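Local coordinates for protein putative D-lactate dehydrogenase (Chlamydomonas reinhardtii, PDB 4ZGS) that probably reduces pyruvate to D-lactate with a nicotinamide cofactor, as a fermentative D-isomer-specific 2-hydroxyacid dehydrogenase, at residues Phe301-His305 with Thr306-Pro310; Gln353-Ala356 with Asp357-Asp361. All blocks are in the same frame, centred on the assembly; numbering follows the deposited sequence.

Overall arrangement
Interaction 1 comes first along the chain, in the loop that leaves strand 286-291 of the six-stranded parallel sheet and leads to helix 310-313. Interaction 2 follows at the C-terminal end of helix 341-359, which packs beside strand 105-108 of the other, five-stranded parallel sheet. The centres of interaction 1 and interaction 2 are about 37 Å apart and the nearest atoms of the two about 18 Å, so they do not touch. Each is a local arrangement within one continuous run of residues. Together they sample both lobes of the two-domain dehydrogenase: the loop between the last two strands of the NAD-binding sheet reaches three neighbouring subunits, whereas the helix end makes its contacts within its own chain. Both lie away from the cofactor.

Interaction 1 (Phe301-His305 with Thr306-Pro310); sequences FFVDH and TKFDP
The carboxylate of D304 folds forward onto T306 and holds it through a single oxygen, OD1. T306 OG1 donates to D304 OD1 at 2.5 Å, on the syn lone pair, while T306 N reaches D304 OD1 at 2.8 Å from above the carboxylate plane. D304 CG stands anti to its own backbone nitrogen (chi1 172°), which carries the acid alongside the chain to these two donors. With an alanine here, the amide of T306 would probably lose its acceptor and the T306 hydroxyl would be set free to turn. One residue on, K307 N makes a weak bond to D304 O (3.4 Å), and K307 CG passes 3.1 Å from D304 O. F308 N then bonds H305 O at 3.2 Å and closes the turn.

The apolar part of the contact centres on V303. Its CG1 meets the F308 ring edge in plane, 4.0 Å from F308 CE2, and the same methyl sits 3.7 Å above one face of the H305 ring, toward the rim. The H305 ring is held by NE2, which bonds L300 O, and it meets the ring of Y166 of the second subunit. R160 of the third subunit bonds T306 O, and K307 NZ has a weak bond to Q44 of the fourth subunit, a residue that also packs on F308. The loop therefore lies where four subunits approach one another. Beyond it D309 is the N-cap of helix 310-313: its side chain caps a backbone N of the helix, and OD2 bonds S311 OG.

The side-chain bond from D304 to the amide two residues later is an Asx turn; here it leads into the short 3-10 turn of a loop at the tetramer interface.

Interaction 2 (Gln353-Ala356 with Asp357-Asp361); sequences QNIA and DYVLD
Q353 reaches along the outside of the helix to D357, four residues on, in the last turns of helix 341-359 before a Schellman motif ends it at D361. This helix returns to the lobe of the five-stranded parallel sheet and lies against strand 105-108.

The polar side-chain link is made by Q353 NE2, which donates to D357 OD1 at 2.6 Å, on the syn side of that oxygen but tilted out of the carboxylate plane. The acceptor lies nearly in the Q353 amide plane, yet the amide and carboxylate planes stand 49° apart, so the groups are twisted against each other and a single N-H makes the link. Q353 has CG anti to the backbone nitrogen (chi1 -179°) and bends at chi2 (71°), which turns the amide toward the acid. R362 adds a long, weak ion pair to D357 OD1. N354 OD1 accepts from N366 ND2, and N354 ND2 bonds R130 O.

On another face the contact is apolar: I355 CG2 and V359 CG2 meet at 4.0 Å, the side chains crossing at a slant. I355 continues onto L105 and A107 of strand 105-108, V359 onto K31 and V32 of helix 26-33; this side of the helix thus joins sheet to N-terminal helix.

Along the backbone, each amide from D357 to L360 bonds the carbonyl four residues back, D357 N to Q353 O through L360 N to A356 O (2.8 Å). D361, with positive phi, then turns out of the helix with a weak bond from its N to Y358 O. I355 O takes V359 N at 2.9 Å, with Y358 CB 3.3 Å from that same I355 O.

Interaction 1 (Phe301-His305 with Thr306-Pro310)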
ATOM      1  N   PHE A 301       6.751 -19.104  -3.677  1.00 62.58           N
ATOM      2  CA  PHE A 301       7.728 -18.264  -2.975  1.00 62.30           C
ATOM      3  C   PHE A 301       9.040 -17.979  -3.739  1.00 58.76           C
ATOM      4  O   PHE A 301       9.419 -18.679  -4.681  1.00 53.76           O
ATOM      5  CB  PHE A 301       8.052 -18.853  -1.609  1.00 63.44           C
ATOM      6  CG  PHE A 301       7.052 -18.509  -0.544  1.00 66.88           C
ATOM      7  CD1 PHE A 301       5.709 -18.816  -0.698  1.00 72.58           C
ATOM      8  CD2 PHE A 301       7.456 -17.859   0.624  1.00 72.11           C
ATOM      9  CE1 PHE A 301       4.780 -18.493   0.309  1.00 75.89           C
ATOM     10  CE2 PHE A 301       6.540 -17.539   1.632  1.00 72.67           C
ATOM     11  CZ  PHE A 301       5.202 -17.856   1.473  1.00 71.46           C
ATOM     12  N   PHE A 302       9.721 -16.929  -3.296  1.00 57.84           N
ATOM     13  CA  PHE A 302      10.977 -16.472  -3.888  1.00 54.17           C
ATOM     14  C   PHE A 302      10.826 -15.962  -5.322  1.00 45.32           C
ATOM     15  O   PHE A 302      11.805 -15.806  -6.046  1.00 51.93           O
ATOM     16  CB  PHE A 302      12.000 -17.602  -3.896  1.00 54.09           C
ATOM     17  CG  PHE A 302      12.107 -18.367  -2.609  1.00 53.53           C
ATOM     18  CD1 PHE A 302      12.688 -17.794  -1.489  1.00 50.86           C
ATOM     19  CD2 PHE A 302      11.677 -19.685  -2.541  1.00 55.40           C
ATOM     20  CE1 PHE A 302      12.811 -18.511  -0.317  1.00 61.82           C
ATOM     21  CE2 PHE A 302      11.808 -20.414  -1.376  1.00 62.12           C
ATOM     22  CZ  PHE A 302      12.375 -19.831  -0.258  1.00 63.68           C
ATOM     23  N   VAL A 303       9.605 -15.629  -5.696  1.00 40.14           N
ATOM     24  CA  VAL A 303       9.328 -15.052  -6.995  1.00 43.83           C
ATOM     25  C   VAL A 303       8.543 -13.762  -6.799  1.00 49.40           C
ATOM     26  O   VAL A 303       7.636 -13.704  -5.962  1.00 43.48           O
ATOM     27  CB  VAL A 303       8.506 -15.969  -7.894  1.00 44.20           C
ATOM     28  CG1 VAL A 303       8.139 -15.214  -9.162  1.00 43.41           C
ATOM     29  CG2 VAL A 303       9.260 -17.245  -8.223  1.00 40.00           C
ATOM     30  N   ASP A 304       8.893 -12.724  -7.551  1.00 47.11           N
ATOM     31  CA  ASP A 304       8.036 -11.565  -7.575  1.00 44.56           C
ATOM     32  C   ASP A 304       7.070 -11.720  -8.739  1.00 43.84           C
ATOM     33  O   ASP A 304       7.425 -11.472  -9.876  1.00 52.79           O
ATOM     34  CB  ASP A 304       8.849 -10.278  -7.740  1.00 46.71           C
ATOM     35  CG  ASP A 304       7.960  -9.056  -7.957  1.00 54.80           C
ATOM     36  OD1 ASP A 304       6.726  -9.140  -7.761  1.00 55.44           O
ATOM     37  OD2 ASP A 304       8.491  -8.008  -8.355  1.00 62.75           O
ATOM     38  N   HIS A 305       5.822 -12.032  -8.437  1.00 42.01           N
ATOM     39  CA  HIS A 305       4.823 -12.263  -9.482  1.00 36.48           C
ATOM     40  C   HIS A 305       4.296 -10.956 -10.071  1.00 32.53           C
ATOM     41  O   HIS A 305       3.550 -11.000 -11.034  1.00 39.91           O
ATOM     42  CB  HIS A 305       3.653 -13.094  -8.952  1.00 38.14           C
ATOM     43  CG  HIS A 305       4.071 -14.436  -8.437  1.00 42.85           C
ATOM     44  ND1 HIS A 305       4.334 -15.503  -9.266  1.00 48.20           N
ATOM     45  CD2 HIS A 305       4.281 -14.881  -7.175  1.00 41.45           C
ATOM     46  CE1 HIS A 305       4.690 -16.551  -8.542  1.00 46.15           C
ATOM     47  NE2 HIS A 305       4.660 -16.201  -7.270  1.00 46.75           N
ATOM     48  N   THR A 306       4.654  -9.817  -9.481  1.00 32.09           N
ATOM     49  CA  THR A 306       4.230  -8.514  -9.981  1.00 35.96           C
ATOM     50  C   THR A 306       4.943  -8.149 -11.292  1.00 39.38           C
ATOM     51  O   THR A 306       4.572  -7.186 -11.972  1.00 43.22           O
ATOM     52  CB  THR A 306       4.467  -7.370  -8.983  1.00 31.86           C
ATOM     53  OG1 THR A 306       5.868  -7.054  -8.941  1.00 46.77           O
ATOM     54  CG2 THR A 306       3.953  -7.728  -7.626  1.00 35.33           C
ATOM     55  N   LYS A 307       5.986  -8.887 -11.623  1.00 37.76           N
ATOM     56  CA  LYS A 307       6.691  -8.629 -12.871  1.00 41.03           C
ATOM     57  C   LYS A 307       5.974  -9.278 -14.057  1.00 43.90           C
ATOM     58  O   LYS A 307       6.283  -8.985 -15.184  1.00 49.62           O
ATOM     59  CB  LYS A 307       8.137  -9.120 -12.759  1.00 43.66           C
ATOM     60  CG  LYS A 307       8.281 -10.635 -12.682  1.00 54.29           C
ATOM     61  CD  LYS A 307       9.747 -11.000 -12.406  1.00 64.62           C
ATOM     62  CE  LYS A 307       9.957 -12.470 -12.048  1.00 73.83           C
ATOM     63  NZ  LYS A 307       9.836 -13.368 -13.222  1.00 80.23           N
ATOM     64  N   PHE A 308       5.008 -10.145 -13.793  1.00 36.50           N
ATOM     65  CA  PHE A 308       4.269 -10.816 -14.860  1.00 35.35           C
ATOM     66  C   PHE A 308       2.934 -10.093 -15.170  1.00 49.32           C
ATOM     67  O   PHE A 308       2.272  -9.518 -14.277  1.00 50.01           O
ATOM     68  CB  PHE A 308       3.970 -12.272 -14.490  1.00 35.80           C
ATOM     69  CG  PHE A 308       5.197 -13.136 -14.283  1.00 40.58           C
ATOM     70  CD1 PHE A 308       5.956 -13.584 -15.354  1.00 48.53           C
ATOM     71  CD2 PHE A 308       5.591 -13.502 -12.977  1.00 43.11           C
ATOM     72  CE1 PHE A 308       7.090 -14.400 -15.135  1.00 42.09           C
ATOM     73  CE2 PHE A 308       6.687 -14.298 -12.760  1.00 41.06           C
ATOM     74  CZ  PHE A 308       7.439 -14.746 -13.832  1.00 45.02           C
ATOM     75  N   ASP A 309       2.527 -10.133 -16.430  1.00 45.72           N
ATOM     76  CA  ASP A 309       1.178  -9.718 -16.761  1.00 47.69           C
ATOM     77  C   ASP A 309       0.167 -10.529 -15.963  1.00 44.03           C
ATOM     78  O   ASP A 309       0.327 -11.739 -15.813  1.00 51.28           O
ATOM     79  CB  ASP A 309       0.911  -9.904 -18.248  1.00 56.52           C
ATOM     80  CG  ASP A 309      -0.473  -9.459 -18.634  1.00 68.37           C
ATOM     81  OD1 ASP A 309      -0.626  -8.258 -18.951  1.00 73.25           O
ATOM     82  OD2 ASP A 309      -1.405 -10.297 -18.584  1.00 67.73           O
ATOM     83  N   PRO A 310      -0.908  -9.877 -15.493  1.00 48.05           N
ATOM     84  CA  PRO A 310      -1.926 -10.541 -14.665  1.00 42.95           C
ATOM     85  C   PRO A 310      -2.469 -11.815 -15.325  1.00 48.36           C
ATOM     86  O   PRO A 310      -2.807 -12.790 -14.655  1.00 51.56           O
ATOM     87  CB  PRO A 310      -3.018  -9.466 -14.525  1.00 38.13           C
ATOM     88  CG  PRO A 310      -2.292  -8.159 -14.672  1.00 35.37           C
ATOM     89  CD  PRO A 310      -1.204  -8.443 -15.697  1.00 54.21           C
TER

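Interaction 2 (Gln353-Ala356 with Asp357-Asp361)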
ATOM      1  N   GLN A 353      33.738 -23.208   2.726  1.00 49.18           N
ATOM      2  CA  GLN A 353      34.434 -24.298   3.417  1.00 59.91           C
ATOM      3  C   GLN A 353      33.997 -25.656   2.836  1.00 60.99           C
ATOM      4  O   GLN A 353      34.804 -26.563   2.696  1.00 67.30           O
ATOM      5  CB  GLN A 353      34.161 -24.228   4.925  1.00 66.62           C
ATOM      6  CG  GLN A 353      34.840 -25.301   5.782  1.00 78.50           C
ATOM      7  CD  GLN A 353      36.364 -25.152   5.932  1.00 88.96           C
ATOM      8  OE1 GLN A 353      36.868 -24.120   6.392  1.00 93.62           O
ATOM      9  NE2 GLN A 353      37.095 -26.202   5.563  1.00 91.08           N
ATOM     10  N   ASN A 354      32.725 -25.782   2.465  1.00 60.00           N
ATOM     11  CA  ASN A 354      32.249 -26.993   1.791  1.00 62.34           C
ATOM     12  C   ASN A 354      32.984 -27.174   0.460  1.00 68.73           C
ATOM     13  O   ASN A 354      33.374 -28.288   0.118  1.00 68.44           O
ATOM     14  CB  ASN A 354      30.737 -26.952   1.513  1.00 61.69           C
ATOM     15  CG  ASN A 354      29.883 -27.397   2.706  1.00 63.27           C
ATOM     16  OD1 ASN A 354      30.375 -27.987   3.683  1.00 65.07           O
ATOM     17  ND2 ASN A 354      28.576 -27.139   2.607  1.00 58.36           N
ATOM     18  N   ILE A 355      33.130 -26.082  -0.301  1.00 66.36           N
ATOM     19  CA  ILE A 355      33.865 -26.128  -1.561  1.00 61.89           C
ATOM     20  C   ILE A 355      35.329 -26.499  -1.325  1.00 63.77           C
ATOM     21  O   ILE A 355      35.868 -27.361  -2.010  1.00 73.51           O
ATOM     22  CB  ILE A 355      33.887 -24.785  -2.329  1.00 55.29           C
ATOM     23  CG1 ILE A 355      32.491 -24.155  -2.517  1.00 59.37           C
ATOM     24  CG2 ILE A 355      34.691 -24.976  -3.627  1.00 50.08           C
ATOM     25  CD1 ILE A 355      31.483 -24.993  -3.253  1.00 62.63           C
ATOM     26  N   ALA A 356      35.964 -25.834  -0.357  1.00 59.65           N
ATOM     27  CA  ALA A 356      37.388 -26.018  -0.099  1.00 61.91           C
ATOM     28  C   ALA A 356      37.669 -27.449   0.301  1.00 65.07           C
ATOM     29  O   ALA A 356      38.603 -28.060  -0.228  1.00 76.17           O
ATOM     30  CB  ALA A 356      37.873 -25.066   0.965  1.00 55.25           C
ATOM     31  N   ASP A 357      36.857 -27.999   1.203  1.00 62.88           N
ATOM     32  CA  ASP A 357      37.055 -29.384   1.647  1.00 69.68           C
ATOM     33  C   ASP A 357      36.991 -30.349   0.474  1.00 71.67           C
ATOM     34  O   ASP A 357      37.809 -31.279   0.384  1.00 77.99           O
ATOM     35  CB  ASP A 357      35.999 -29.822   2.659  1.00 72.20           C
ATOM     36  CG  ASP A 357      36.118 -29.123   3.988  1.00 71.05           C
ATOM     37  OD1 ASP A 357      37.169 -28.498   4.280  1.00 70.44           O
ATOM     38  OD2 ASP A 357      35.136 -29.240   4.748  1.00 67.22           O
ATOM     39  N   TYR A 358      36.009 -30.115  -0.406  1.00 59.99           N
ATOM     40  CA  TYR A 358      35.838 -30.889  -1.632  1.00 62.44           C
ATOM     41  C   TYR A 358      37.116 -30.819  -2.480  1.00 62.08           C
ATOM     42  O   TYR A 358      37.629 -31.847  -2.909  1.00 67.46           O
ATOM     43  CB  TYR A 358      34.623 -30.414  -2.459  1.00 63.82           C
ATOM     44  CG  TYR A 358      34.679 -30.987  -3.856  1.00 67.36           C
ATOM     45  CD1 TYR A 358      34.434 -32.344  -4.061  1.00 71.19           C
ATOM     46  CD2 TYR A 358      35.013 -30.203  -4.959  1.00 63.37           C
ATOM     47  CE1 TYR A 358      34.514 -32.908  -5.318  1.00 71.61           C
ATOM     48  CE2 TYR A 358      35.088 -30.761  -6.226  1.00 61.16           C
ATOM     49  CZ  TYR A 358      34.836 -32.118  -6.394  1.00 75.67           C
ATOM     50  OH  TYR A 358      34.910 -32.703  -7.638  1.00 83.23           O
ATOM     51  N   VAL A 359      37.594 -29.601  -2.737  1.00 60.95           N
ATOM     52  CA  VAL A 359      38.802 -29.355  -3.522  1.00 65.00           C
ATOM     53  C   VAL A 359      40.075 -29.984  -2.900  1.00 78.00           C
ATOM     54  O   VAL A 359      40.953 -30.519  -3.598  1.00 75.85           O
ATOM     55  CB  VAL A 359      39.051 -27.838  -3.675  1.00 66.12           C
ATOM     56  CG1 VAL A 359      40.446 -27.609  -4.304  1.00 68.58           C
ATOM     57  CG2 VAL A 359      37.921 -27.164  -4.503  1.00 58.66           C
ATOM     58  N   LEU A 360      40.151 -29.910  -1.575  1.00 82.91           N
ATOM     59  CA  LEU A 360      41.294 -30.381  -0.826  1.00 69.64           C
ATOM     60  C   LEU A 360      41.084 -31.830  -0.485  1.00 72.89           C
ATOM     61  O   LEU A 360      41.890 -32.440   0.223  1.00 74.88           O
ATOM     62  CB  LEU A 360      41.474 -29.557   0.440  1.00 78.95           C
ATOM     63  CG  LEU A 360      41.942 -28.142   0.148  1.00 76.18           C
ATOM     64  CD1 LEU A 360      42.305 -27.426   1.445  1.00 72.50           C
ATOM     65  CD2 LEU A 360      43.133 -28.232  -0.816  1.00 70.78           C
ATOM     66  N   ASP A 361      39.985 -32.388  -0.976  1.00 70.26           N
ATOM     67  CA  ASP A 361      39.779 -33.817  -0.811  1.00 78.94           C
ATOM     68  C   ASP A 361      39.606 -34.267   0.640  1.00 83.27           C
ATOM     69  O   ASP A 361      39.912 -35.411   0.974  1.00 86.40           O
ATOM     70  CB  ASP A 361      40.945 -34.568  -1.442  1.00 79.59           C
ATOM     71  CG  ASP A 361      40.602 -35.991  -1.753  1.00 87.47           C
ATOM     72  OD1 ASP A 361      39.388 -36.277  -1.859  1.00 82.35           O
ATOM     73  OD2 ASP A 361      41.538 -36.822  -1.876  1.00 95.60           O
TER